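Local coordinates for protein subtilase cytotoxin subunit A (Escherichia coli, PDB 2IY9) that cleaves the host endoplasmic reticulum chaperone BiP in the hinge between its ATPase and protein-binding domains, as the serine protease subunit of an AB5 toxin, at residues S49-G54 against I147-G152. Residues are numbered along the deposited sequence; the frame is centred on the assembly and turned at random.
Sequences SVVDSG and INISGG
Ser49 and Val51 reach across to Asn148 through the backbone, pairing two parallel strands whose spacing widens toward the end that carries Asp52. The amide N of Asn148 donates to Ser49 O at 2.8 Å, and Val51 N returns the favour to Asn148 O at 3.0 Å, so both backbone groups of the asparagine are used. CA atoms stand 4.6 Å apart at Ser49 and Ile147 but 5.4 Å at Val51 and Ile149.

The tight part is this hydrogen-bonded backbone together with the apolar contact beside it. CG2 of Val51 lies anti to its own carbonyl carbon and beside its backbone N, which directs the methyl back along the strand to cross CG2 of Ile147 at 3.8 Å. Ser49 CB packs on that same isoleucine methyl, while CB of Val51 meets CG1 of Ile149 at a looser 4.2 Å.

Beyond Val51 direct pairing gives way to water. One water molecule accepts from Ser150 N (2.9 Å) and has Asp52 OD2 (2.7 Å) and Asn148 OD1 among the acceptors competing for its two protons, so it bridges Asp52 and segment 147-152 where direct pairing ends. The Asn148 side chain, with CG anti to its backbone N (chi1 -174°), leans over this site, and its ND2 is held by Ser279. Asp52 belongs to the inferred charge relay system with His89 and Ser272; Ser150, bonded through OG to Ser272 O and through O to His89 NE2, ties the turn after strand 147-149 to the other two members.

Strand 111-116 flanks strand 47-52 on its far edge, helix 125-134 covers the face bearing Ser49, Ile147 and Ile149, and helix 84-98 brings His89 and Met93 against Asp52.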
ATOM      1  N   SER A  49       7.400  -2.497  -4.423  1.00 22.58           N
ATOM      2  CA  SER A  49       8.232  -2.632  -3.240  1.00 23.44           C
ATOM      3  C   SER A  49       7.348  -3.029  -2.047  1.00 23.26           C
ATOM      4  O   SER A  49       6.314  -2.410  -1.799  1.00 23.03           O
ATOM      5  CB  SER A  49       8.982  -1.317  -2.996  1.00 23.85           C
ATOM      6  OG  SER A  49       9.969  -1.489  -1.988  1.00 29.26           O
ATOM      7  N   VAL A  50       7.729  -4.088  -1.341  1.00 22.99           N
ATOM      8  CA  VAL A  50       6.994  -4.486  -0.141  1.00 22.98           C
ATOM      9  C   VAL A  50       7.907  -4.289   1.067  1.00 22.94           C
ATOM     10  O   VAL A  50       8.791  -5.119   1.345  1.00 23.25           O
ATOM     11  CB  VAL A  50       6.411  -5.916  -0.234  1.00 23.05           C
ATOM     12  CG1 VAL A  50       5.856  -6.379   1.126  1.00 22.59           C
ATOM     13  CG2 VAL A  50       5.313  -5.960  -1.273  1.00 22.10           C
ATOM     14  N   VAL A  51       7.701  -3.156   1.744  1.00 22.39           N
ATOM     15  CA  VAL A  51       8.515  -2.753   2.891  1.00 22.56           C
ATOM     16  C   VAL A  51       7.765  -3.273   4.118  1.00 22.54           C
ATOM     17  O   VAL A  51       6.693  -2.757   4.502  1.00 21.66           O
ATOM     18  CB  VAL A  51       8.746  -1.220   2.926  1.00 22.66           C
ATOM     19  CG1 VAL A  51       9.719  -0.838   4.058  1.00 24.08           C
ATOM     20  CG2 VAL A  51       9.290  -0.727   1.569  1.00 22.02           C
ATOM     21  N   ASP A  52       8.306  -4.335   4.706  1.00 22.34           N
ATOM     22  CA  ASP A  52       7.512  -5.155   5.614  1.00 23.19           C
ATOM     23  C   ASP A  52       8.383  -6.146   6.381  1.00 23.18           C
ATOM     24  O   ASP A  52       9.569  -5.893   6.601  1.00 23.39           O
ATOM     25  CB  ASP A  52       6.417  -5.869   4.799  1.00 22.98           C
ATOM     26  CG  ASP A  52       5.116  -6.018   5.566  1.00 24.94           C
ATOM     27  OD1 ASP A  52       5.124  -6.745   6.590  1.00 25.29           O
ATOM     28  OD2 ASP A  52       4.095  -5.417   5.143  1.00 25.27           O
ATOM     29  N   SER A  53       7.794  -7.272   6.787  1.00 24.06           N
ATOM     30  CA  SER A  53       8.464  -8.220   7.675  1.00 24.13           C
ATOM     31  C   SER A  53       9.199  -9.347   6.929  1.00 24.86           C
ATOM     32  O   SER A  53       9.653 -10.309   7.549  1.00 24.85           O
ATOM     33  CB  SER A  53       7.439  -8.813   8.640  1.00 24.18           C
ATOM     34  OG  SER A  53       6.512  -9.637   7.950  1.00 23.14           O
ATOM     35  N   GLY A  54       9.312  -9.220   5.603  1.00 25.03           N
ATOM     36  CA  GLY A  54       9.968 -10.238   4.771  1.00 25.39           C
ATOM     37  C   GLY A  54       8.951 -11.088   4.029  1.00 25.27           C
ATOM     38  O   GLY A  54       7.823 -11.287   4.498  1.00 25.66           O
ATOM     39  N   ILE A 147       5.615   1.915  -3.809  1.00 21.03           N
ATOM     40  CA  ILE A 147       6.196   1.422  -2.571  1.00 21.04           C
ATOM     41  C   ILE A 147       5.108   1.160  -1.527  1.00 21.52           C
ATOM     42  O   ILE A 147       4.469   2.091  -1.028  1.00 21.72           O
ATOM     43  CB  ILE A 147       7.237   2.442  -2.008  1.00 20.93           C
ATOM     44  CG1 ILE A 147       8.324   2.756  -3.056  1.00 20.92           C
ATOM     45  CG2 ILE A 147       7.876   1.922  -0.719  1.00 18.89           C
ATOM     46  CD1 ILE A 147       9.107   4.030  -2.733  1.00 20.72           C
ATOM     47  N   ASN A 148       4.917  -0.115  -1.192  1.00 21.79           N
ATOM     48  CA  ASN A 148       3.871  -0.526  -0.257  1.00 21.93           C
ATOM     49  C   ASN A 148       4.375  -0.595   1.169  1.00 22.38           C
ATOM     50  O   ASN A 148       5.305  -1.357   1.492  1.00 21.84           O
ATOM     51  CB  ASN A 148       3.304  -1.883  -0.661  1.00 22.06           C
ATOM     52  CG  ASN A 148       2.118  -2.294   0.194  1.00 22.43           C
ATOM     53  OD1 ASN A 148       2.266  -2.949   1.247  1.00 23.80           O
ATOM     54  ND2 ASN A 148       0.938  -1.881  -0.229  1.00 19.30           N
ATOM     55  N   ILE A 149       3.746   0.203   2.026  1.00 22.68           N
ATOM     56  CA  ILE A 149       4.071   0.214   3.442  1.00 23.53           C
ATOM     57  C   ILE A 149       2.785  -0.060   4.239  1.00 23.80           C
ATOM     58  O   ILE A 149       2.103   0.861   4.695  1.00 23.10           O
ATOM     59  CB  ILE A 149       4.765   1.539   3.853  1.00 23.61           C
ATOM     60  CG1 ILE A 149       5.911   1.840   2.860  1.00 23.92           C
ATOM     61  CG2 ILE A 149       5.243   1.467   5.324  1.00 23.96           C
ATOM     62  CD1 ILE A 149       6.958   2.848   3.310  1.00 24.17           C
ATOM     63  N   SER A 150       2.472  -1.345   4.375  1.00 24.90           N
ATOM     64  CA  SER A 150       1.306  -1.812   5.125  1.00 25.85           C
ATOM     65  C   SER A 150       1.616  -1.837   6.628  1.00 27.12           C
ATOM     66  O   SER A 150       1.629  -2.896   7.265  1.00 28.16           O
ATOM     67  CB  SER A 150       0.896  -3.210   4.650  1.00 25.98           C
ATOM     68  OG  SER A 150       0.212  -3.166   3.416  1.00 24.92           O
ATOM     69  N   GLY A 151       1.879  -0.658   7.179  1.00 27.89           N
ATOM     70  CA  GLY A 151       2.262  -0.509   8.576  1.00 29.09           C
ATOM     71  C   GLY A 151       3.120   0.728   8.686  1.00 29.62           C
ATOM     72  O   GLY A 151       2.861   1.733   8.016  1.00 29.69           O
ATOM     73  N   GLY A 152       4.161   0.643   9.505  1.00 30.14           N
ATOM     74  CA  GLY A 152       5.075   1.756   9.666  1.00 31.21           C
ATOM     75  C   GLY A 152       5.531   1.946  11.095  1.00 31.90           C
ATOM     76  O   GLY A 152       5.429   1.034  11.919  1.00 31.60           O
TER
HETATM   77  O   HOH W   1       4.165  -3.432   3.323  1.00 23.68           O